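Local atomic coordinates of thiamine-biosynthesis protein ThiS (Geobacter metallireducens GS-15, PDB entry 3CWI), a protein that probably serves as the ubiquitin-like sulfur carrier that supplies sulfur for making the thiazole ring of thiamine. Residues E33-E38 and F62-G67; E38-V43 and G57-F62. One frame throughout, in Å; residues are numbered along the deposited sequence.

How the interactions relate
Both interactions join strand 36-39 to strand 59-63, two antiparallel neighbours in the mixed sheet of the ubiquitin-like fold, and they meet at E38 and F62. Their centres lie about 13 Å apart. Interaction 2 covers the end where 36-39 turns back into 42-43, and interaction 1 the end where 59-63 runs out into the C-terminal tail. Along the chain the order is 33-38, 38-43, 57-62, 62-67, so interaction 2 falls within the span bracketed by interaction 1. They also touch directly, T36 CG2 packing on V43 CG1 at 3.8 Å. Together they set the register of 59-63 against 36-39; from 59-63 departs the glycine-rich tail, probably the sulfur-bearing end as in other ThiS proteins.

Interaction 1. Residues E33-E38 and F62-G67; sequences EYVTVE and FLYFMG
V35 lays its CG2 methyl over one face of the Y64 ring, a CH-pi contact 3.7 Å from the ring centroid and offset toward the rim. That methyl stands anti to the backbone N of V35, chi1 of CG1 being 60°, and it also packs against L63 O (3.3 Å) and F62 CB. One residue on, T36 and L63 form a hydrogen-bonded antiparallel pair: T36 N to L63 O at 2.7 Å and L63 N to T36 O at 2.9 Å, both nearly straight. V37 and F62 follow as a non-hydrogen-bonded pair, their side chains side by side and pointing the same way, with V37 CG2 at the edge of the F62 ring, 3.9 Å from CD1. On the face that carries T36 and L63, E38 OE2 comes within 3.1 Å of L63 CD1. T36 OG1 lies 3.6 Å from F65 CD1, and a water bridges this hydroxyl to F65 N, extending the link past the last strand pair.

The Y64 ring is fixed at its far end by a hydrogen bond from OH to A30 O. With an alanine in place of Y64, the V35 methyl would probably lose the ring face it rests on and A30 O its hydroxyl partner. Farther out, V37 and F62 both pack on L24 of helix 20-26, the helix that covers this face of the sheet, and V37 also reaches L44 and F49. F62 N is held by N6 OD1 in the turn after strand 2-5, while on the opposite face T36 and E38 touch V43 of strand 42-43.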
ATOM      1  N   GLU A  33      -7.551   6.121   6.918  1.00 46.17           N
ATOM      2  CA  GLU A  33      -7.033   7.017   7.949  1.00 49.04           C
ATOM      3  C   GLU A  33      -6.276   6.223   9.001  1.00 49.82           C
ATOM      4  O   GLU A  33      -5.184   6.606   9.416  1.00 49.48           O
ATOM      5  CB  GLU A  33      -8.174   7.786   8.620  1.00 53.98           C
ATOM      6  CG  GLU A  33      -9.105   8.504   7.656  1.00 58.25           C
ATOM      7  CD  GLU A  33     -10.406   7.752   7.435  1.00 65.46           C
ATOM      8  OE1 GLU A  33     -10.359   6.593   6.971  1.00 57.50           O
ATOM      9  OE2 GLU A  33     -11.480   8.326   7.729  1.00 64.85           O
ATOM     10  N   TYR A  34      -6.865   5.113   9.432  1.00 49.68           N
ATOM     11  CA  TYR A  34      -6.232   4.275  10.431  1.00 51.13           C
ATOM     12  C   TYR A  34      -6.003   2.841   9.948  1.00 50.67           C
ATOM     13  O   TYR A  34      -6.569   1.880  10.477  1.00 57.49           O
ATOM     14  CB  TYR A  34      -7.039   4.311  11.735  1.00 59.80           C
ATOM     15  CG  TYR A  34      -6.702   5.509  12.613  1.00 66.68           C
ATOM     16  CD1 TYR A  34      -6.813   6.814  12.124  1.00 66.32           C
ATOM     17  CD2 TYR A  34      -6.226   5.333  13.917  1.00 70.34           C
ATOM     18  CE1 TYR A  34      -6.453   7.918  12.909  1.00 70.10           C
ATOM     19  CE2 TYR A  34      -5.866   6.432  14.716  1.00 72.07           C
ATOM     20  CZ  TYR A  34      -5.978   7.716  14.206  1.00 72.37           C
ATOM     21  OH  TYR A  34      -5.616   8.801  14.979  1.00 66.65           O
ATOM     22  N   VAL A  35      -5.177   2.722   8.913  1.00 37.50           N
ATOM     23  CA  VAL A  35      -4.797   1.436   8.336  1.00 31.05           C
ATOM     24  C   VAL A  35      -3.272   1.446   8.337  1.00 23.68           C
ATOM     25  O   VAL A  35      -2.662   2.508   8.234  1.00 27.35           O
ATOM     26  CB  VAL A  35      -5.312   1.277   6.876  1.00 32.85           C
ATOM     27  CG1 VAL A  35      -4.740   2.370   5.985  1.00 30.87           C
ATOM     28  CG2 VAL A  35      -4.932  -0.096   6.335  1.00 25.71           C
ATOM     29  N   THR A  36      -2.655   0.279   8.481  1.00 23.64           N
ATOM     30  CA  THR A  36      -1.199   0.194   8.480  1.00 26.20           C
ATOM     31  C   THR A  36      -0.755  -0.395   7.151  1.00 25.02           C
ATOM     32  O   THR A  36      -1.311  -1.398   6.688  1.00 20.81           O
ATOM     33  CB  THR A  36      -0.670  -0.721   9.609  1.00 27.72           C
ATOM     34  OG1 THR A  36      -0.994  -0.154  10.885  1.00 30.36           O
ATOM     35  CG2 THR A  36       0.840  -0.890   9.494  1.00 21.51           C
ATOM     36  N   VAL A  37       0.249   0.216   6.535  1.00 18.96           N
ATOM     37  CA  VAL A  37       0.731  -0.276   5.251  1.00 21.77           C
ATOM     38  C   VAL A  37       2.122  -0.880   5.325  1.00 19.00           C
ATOM     39  O   VAL A  37       3.036  -0.281   5.879  1.00 17.31           O
ATOM     40  CB  VAL A  37       0.754   0.850   4.194  1.00 21.57           C
ATOM     41  CG1 VAL A  37       1.232   0.291   2.852  1.00 21.36           C
ATOM     42  CG2 VAL A  37      -0.639   1.458   4.048  1.00 20.30           C
ATOM     43  N   GLU A  38       2.269  -2.078   4.766  1.00 19.48           N
ATOM     44  CA  GLU A  38       3.562  -2.750   4.726  1.00 15.28           C
ATOM     45  C   GLU A  38       3.996  -2.857   3.274  1.00 20.16           C
ATOM     46  O   GLU A  38       3.201  -3.213   2.405  1.00 17.35           O
ATOM     47  CB  GLU A  38       3.488  -4.151   5.344  1.00 22.34           C
ATOM     48  CG  GLU A  38       3.713  -4.180   6.850  1.00 48.05           C
ATOM     49  CD  GLU A  38       3.868  -5.590   7.397  1.00 53.76           C
ATOM     50  OE1 GLU A  38       4.756  -6.328   6.909  1.00 50.93           O
ATOM     51  OE2 GLU A  38       3.107  -5.958   8.319  1.00 59.07           O
ATOM     52  N   PHE A  62      -2.097  -4.438   3.523  1.00 17.32           N
ATOM     53  CA  PHE A  62      -2.928  -3.506   4.259  1.00 22.80           C
ATOM     54  C   PHE A  62      -3.423  -4.215   5.510  1.00 21.95           C
ATOM     55  O   PHE A  62      -4.127  -5.220   5.426  1.00 24.36           O
ATOM     56  CB  PHE A  62      -4.099  -3.042   3.391  1.00 17.51           C
ATOM     57  CG  PHE A  62      -3.669  -2.335   2.139  1.00 23.43           C
ATOM     58  CD1 PHE A  62      -2.892  -1.188   2.209  1.00 18.91           C
ATOM     59  CD2 PHE A  62      -4.012  -2.831   0.887  1.00 25.84           C
ATOM     60  CE1 PHE A  62      -2.457  -0.546   1.055  1.00 20.41           C
ATOM     61  CE2 PHE A  62      -3.581  -2.195  -0.277  1.00 18.12           C
ATOM     62  CZ  PHE A  62      -2.807  -1.058  -0.188  1.00 20.83           C
ATOM     63  N   LEU A  63      -3.026  -3.698   6.669  1.00 20.82           N
ATOM     64  CA  LEU A  63      -3.407  -4.302   7.940  1.00 19.24           C
ATOM     65  C   LEU A  63      -4.109  -3.295   8.854  1.00 20.61           C
ATOM     66  O   LEU A  63      -3.850  -2.090   8.788  1.00 18.16           O
ATOM     67  CB  LEU A  63      -2.164  -4.851   8.649  1.00 23.91           C
ATOM     68  CG  LEU A  63      -1.100  -5.594   7.823  1.00 27.16           C
ATOM     69  CD1 LEU A  63       0.034  -6.018   8.743  1.00 36.46           C
ATOM     70  CD2 LEU A  63      -1.705  -6.798   7.127  1.00 38.65           C
ATOM     71  N   TYR A  64      -5.000  -3.799   9.706  1.00 17.43           N
ATOM     72  CA  TYR A  64      -5.729  -2.945  10.636  1.00 21.26           C
ATOM     73  C   TYR A  64      -5.564  -3.462  12.055  1.00 22.24           C
ATOM     74  O   TYR A  64      -5.957  -4.585  12.359  1.00 20.64           O
ATOM     75  CB  TYR A  64      -7.222  -2.913  10.301  1.00 22.02           C
ATOM     76  CG  TYR A  64      -7.549  -2.434   8.909  1.00 26.32           C
ATOM     77  CD1 TYR A  64      -7.546  -3.316   7.826  1.00 35.31           C
ATOM     78  CD2 TYR A  64      -7.878  -1.102   8.674  1.00 24.40           C
ATOM     79  CE1 TYR A  64      -7.870  -2.878   6.540  1.00 32.27           C
ATOM     80  CE2 TYR A  64      -8.201  -0.656   7.402  1.00 29.32           C
ATOM     81  CZ  TYR A  64      -8.195  -1.548   6.340  1.00 35.75           C
ATOM     82  OH  TYR A  64      -8.515  -1.098   5.081  1.00 33.97           O
ATOM     83  N   PHE A  65      -4.990  -2.639  12.923  1.00 25.75           N
ATOM     84  CA  PHE A  65      -4.793  -3.030  14.308  1.00 26.08           C
ATOM     85  C   PHE A  65      -5.803  -2.355  15.233  1.00 33.70           C
ATOM     86  O   PHE A  65      -5.993  -1.141  15.180  1.00 30.75           O
ATOM     87  CB  PHE A  65      -3.375  -2.687  14.752  1.00 26.45           C
ATOM     88  CG  PHE A  65      -2.312  -3.429  13.999  1.00 39.84           C
ATOM     89  CD1 PHE A  65      -2.056  -3.141  12.661  1.00 30.15           C
ATOM     90  CD2 PHE A  65      -1.578  -4.435  14.623  1.00 35.47           C
ATOM     91  CE1 PHE A  65      -1.081  -3.847  11.953  1.00 39.70           C
ATOM     92  CE2 PHE A  65      -0.604  -5.148  13.927  1.00 33.01           C
ATOM     93  CZ  PHE A  65      -0.354  -4.852  12.587  1.00 30.81           C
HETATM   94  N   MSE A  66      -6.451  -3.159  16.072  1.00 31.33           N
HETATM   95  CA  MSE A  66      -7.434  -2.672  17.037  1.00 39.95           C
HETATM   96  C   MSE A  66      -7.224  -3.444  18.337  1.00 36.53           C
HETATM   97  O   MSE A  66      -6.986  -4.652  18.309  1.00 30.52           O
HETATM   98  CB  MSE A  66      -8.851  -2.915  16.517  1.00 44.60           C
HETATM   99  CG  MSE A  66      -9.138  -2.277  15.173  1.00 67.65           C
HETATM  100 SE   MSE A  66     -10.257  -3.422  14.093  1.00 98.16          SE
HETATM  101  CE  MSE A  66      -8.912  -4.757  13.670  1.00 79.87           C
ATOM    102  N   GLY A  67      -7.309  -2.749  19.470  1.00 38.33           N
ATOM    103  CA  GLY A  67      -7.108  -3.405  20.754  1.00 52.11           C
ATOM    104  C   GLY A  67      -6.683  -2.440  21.846  1.00 59.51           C
ATOM    105  O   GLY A  67      -6.309  -1.302  21.563  1.00 62.56           O
TER
HETATM  106  O   HOH W   1      -3.796  -0.201  11.856  1.00 25.45           O

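Interaction 2. Residues E38-V43 and G57-F62; sequences ELNGEV and GDAVEF
E38 pairs with E61 through both backbone bonds of an antiparallel hydrogen-bonded pair, E38 N to E61 O at 2.9 Å and E61 N to E38 O at 2.8 Å. Their side chains share one face of the sheet, and the carboxylates, with planes 74° apart, bring E38 OE1 to 3.1 Å from E61 OE1. Two such groups would probably repel if both are charged, which could raise the pKa of one. E38 O also takes a CA-H...O contact from V60. L39 turns to the other face, where its CD1 meets V60 CG1 at 3.6 Å and lies near D58 CB; beyond this segment pair L39 also packs on L44 and T52, and V60 on V5 of strand 2-5.

L39 to E42 form a type I' beta turn, the tight hairpin connection between strands 36-39 and 42-43 of this ubiquitin-like sheet, closed by L39 N to E42 O and E42 N to L39 O. At its first corner N40, with positive phi, makes two bonds to A59 and a weak third to D58. Its N donates to A59 O (2.8 Å), and its OD1 accepts A59 N at 2.9 Å, the donor tilted 23° from the amide plane. CG lies beside the backbone N (chi1 -64°), which turns the amide back toward 58-59, its plane steeply inclined to the D58 carboxylate, and ND2 reaches D58 OD1 in the weak bond; D58 OD2 is taken by K55 N. G41, at the second corner with positive phi, sends its N-H to a water that donates to A59 O and to E61 OE1 (2.7 Å).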
ATOM      1  N   GLU A  38       2.269  -2.078   4.766  1.00 19.48           N
ATOM      2  CA  GLU A  38       3.562  -2.750   4.726  1.00 15.28           C
ATOM      3  C   GLU A  38       3.996  -2.857   3.274  1.00 20.16           C
ATOM      4  O   GLU A  38       3.201  -3.213   2.405  1.00 17.35           O
ATOM      5  CB  GLU A  38       3.488  -4.151   5.344  1.00 22.34           C
ATOM      6  CG  GLU A  38       3.713  -4.180   6.850  1.00 48.05           C
ATOM      7  CD  GLU A  38       3.868  -5.590   7.397  1.00 53.76           C
ATOM      8  OE1 GLU A  38       4.756  -6.328   6.909  1.00 50.93           O
ATOM      9  OE2 GLU A  38       3.107  -5.958   8.319  1.00 59.07           O
ATOM     10  N   LEU A  39       5.256  -2.517   3.017  1.00 18.07           N
ATOM     11  CA  LEU A  39       5.816  -2.578   1.674  1.00 23.40           C
ATOM     12  C   LEU A  39       7.055  -3.456   1.743  1.00 23.41           C
ATOM     13  O   LEU A  39       8.011  -3.146   2.457  1.00 20.08           O
ATOM     14  CB  LEU A  39       6.188  -1.174   1.183  1.00 20.23           C
ATOM     15  CG  LEU A  39       6.906  -1.100  -0.165  1.00 22.51           C
ATOM     16  CD1 LEU A  39       6.071  -1.804  -1.246  1.00 20.57           C
ATOM     17  CD2 LEU A  39       7.133   0.355  -0.535  1.00 20.87           C
ATOM     18  N   ASN A  40       7.021  -4.562   1.007  1.00 20.41           N
ATOM     19  CA  ASN A  40       8.118  -5.523   0.976  1.00 22.58           C
ATOM     20  C   ASN A  40       8.545  -5.968   2.381  1.00 24.27           C
ATOM     21  O   ASN A  40       9.736  -6.071   2.687  1.00 27.16           O
ATOM     22  CB  ASN A  40       9.309  -4.952   0.190  1.00 23.11           C
ATOM     23  CG  ASN A  40       8.971  -4.717  -1.281  1.00 25.27           C
ATOM     24  OD1 ASN A  40       8.105  -5.395  -1.840  1.00 15.56           O
ATOM     25  ND2 ASN A  40       9.666  -3.775  -1.915  1.00 21.93           N
ATOM     26  N   GLY A  41       7.548  -6.222   3.227  1.00 26.12           N
ATOM     27  CA  GLY A  41       7.790  -6.700   4.578  1.00 30.94           C
ATOM     28  C   GLY A  41       8.190  -5.683   5.622  1.00 34.00           C
ATOM     29  O   GLY A  41       8.614  -6.047   6.723  1.00 33.27           O
ATOM     30  N   GLU A  42       8.055  -4.408   5.292  1.00 25.86           N
ATOM     31  CA  GLU A  42       8.415  -3.364   6.233  1.00 28.11           C
ATOM     32  C   GLU A  42       7.242  -2.427   6.458  1.00 24.74           C
ATOM     33  O   GLU A  42       6.614  -1.966   5.504  1.00 22.31           O
ATOM     34  CB  GLU A  42       9.611  -2.595   5.696  1.00 27.98           C
ATOM     35  CG  GLU A  42       9.941  -1.353   6.466  1.00 41.76           C
ATOM     36  CD  GLU A  42      11.194  -0.700   5.940  1.00 53.11           C
ATOM     37  OE1 GLU A  42      11.349  -0.643   4.699  1.00 54.15           O
ATOM     38  OE2 GLU A  42      12.015  -0.238   6.760  1.00 55.11           O
ATOM     39  N   VAL A  43       6.937  -2.167   7.722  1.00 22.57           N
ATOM     40  CA  VAL A  43       5.849  -1.273   8.062  1.00 22.40           C
ATOM     41  C   VAL A  43       6.283   0.146   7.721  1.00 26.08           C
ATOM     42  O   VAL A  43       7.378   0.584   8.087  1.00 26.75           O
ATOM     43  CB  VAL A  43       5.493  -1.358   9.566  1.00 18.84           C
ATOM     44  CG1 VAL A  43       4.518  -0.255   9.932  1.00 25.92           C
ATOM     45  CG2 VAL A  43       4.886  -2.721   9.883  1.00 20.32           C
ATOM     46  N   GLY A  57       6.419  -5.548  -9.282  1.00 18.47           N
ATOM     47  CA  GLY A  57       7.017  -6.593  -8.475  1.00 20.58           C
ATOM     48  C   GLY A  57       7.013  -6.383  -6.969  1.00 20.17           C
ATOM     49  O   GLY A  57       7.352  -7.302  -6.235  1.00 20.40           O
ATOM     50  N   ASP A  58       6.637  -5.194  -6.497  1.00 19.19           N
ATOM     51  CA  ASP A  58       6.618  -4.934  -5.056  1.00 19.06           C
ATOM     52  C   ASP A  58       5.429  -5.628  -4.379  1.00 19.04           C
ATOM     53  O   ASP A  58       4.432  -5.938  -5.031  1.00 17.86           O
ATOM     54  CB  ASP A  58       6.558  -3.427  -4.779  1.00 12.23           C
ATOM     55  CG  ASP A  58       7.899  -2.734  -4.973  1.00 27.04           C
ATOM     56  OD1 ASP A  58       8.939  -3.431  -5.021  1.00 20.56           O
ATOM     57  OD2 ASP A  58       7.923  -1.478  -5.054  1.00 22.61           O
ATOM     58  N   ALA A  59       5.546  -5.870  -3.075  1.00 13.91           N
ATOM     59  CA  ALA A  59       4.485  -6.528  -2.309  1.00 14.86           C
ATOM     60  C   ALA A  59       3.950  -5.577  -1.246  1.00 16.27           C
ATOM     61  O   ALA A  59       4.680  -5.164  -0.350  1.00 17.21           O
ATOM     62  CB  ALA A  59       5.019  -7.784  -1.647  1.00 19.15           C
ATOM     63  N   VAL A  60       2.675  -5.230  -1.346  1.00 13.33           N
ATOM     64  CA  VAL A  60       2.078  -4.333  -0.377  1.00 15.58           C
ATOM     65  C   VAL A  60       1.022  -5.054   0.440  1.00 18.65           C
ATOM     66  O   VAL A  60       0.306  -5.926  -0.066  1.00 16.30           O
ATOM     67  CB  VAL A  60       1.461  -3.102  -1.078  1.00 18.37           C
ATOM     68  CG1 VAL A  60       2.541  -2.366  -1.857  1.00 21.97           C
ATOM     69  CG2 VAL A  60       0.349  -3.532  -2.024  1.00 27.41           C
ATOM     70  N   GLU A  61       0.935  -4.700   1.716  1.00 18.36           N
ATOM     71  CA  GLU A  61      -0.044  -5.318   2.606  1.00 21.77           C
ATOM     72  C   GLU A  61      -0.796  -4.243   3.382  1.00 20.67           C
ATOM     73  O   GLU A  61      -0.210  -3.263   3.835  1.00 16.74           O
ATOM     74  CB  GLU A  61       0.664  -6.239   3.594  1.00 22.06           C
ATOM     75  CG  GLU A  61       1.480  -7.341   2.962  1.00 34.74           C
ATOM     76  CD  GLU A  61       2.374  -8.028   3.977  1.00 43.85           C
ATOM     77  OE1 GLU A  61       3.376  -7.412   4.407  1.00 55.98           O
ATOM     78  OE2 GLU A  61       2.070  -9.173   4.356  1.00 48.20           O
ATOM     79  N   PHE A  62      -2.097  -4.438   3.523  1.00 17.32           N
ATOM     80  CA  PHE A  62      -2.928  -3.506   4.259  1.00 22.80           C
ATOM     81  C   PHE A  62      -3.423  -4.215   5.510  1.00 21.95           C
ATOM     82  O   PHE A  62      -4.127  -5.220   5.426  1.00 24.36           O
ATOM     83  CB  PHE A  62      -4.099  -3.042   3.391  1.00 17.51           C
ATOM     84  CG  PHE A  62      -3.669  -2.335   2.139  1.00 23.43           C
ATOM     85  CD1 PHE A  62      -2.892  -1.188   2.209  1.00 18.91           C
ATOM     86  CD2 PHE A  62      -4.012  -2.831   0.887  1.00 25.84           C
ATOM     87  CE1 PHE A  62      -2.457  -0.546   1.055  1.00 20.41           C
ATOM     88  CE2 PHE A  62      -3.581  -2.195  -0.277  1.00 18.12           C
ATOM     89  CZ  PHE A  62      -2.807  -1.058  -0.188  1.00 20.83           C
TER
HETATM   90  O   HOH W   2       4.876  -6.272   2.423  1.00 28.06           O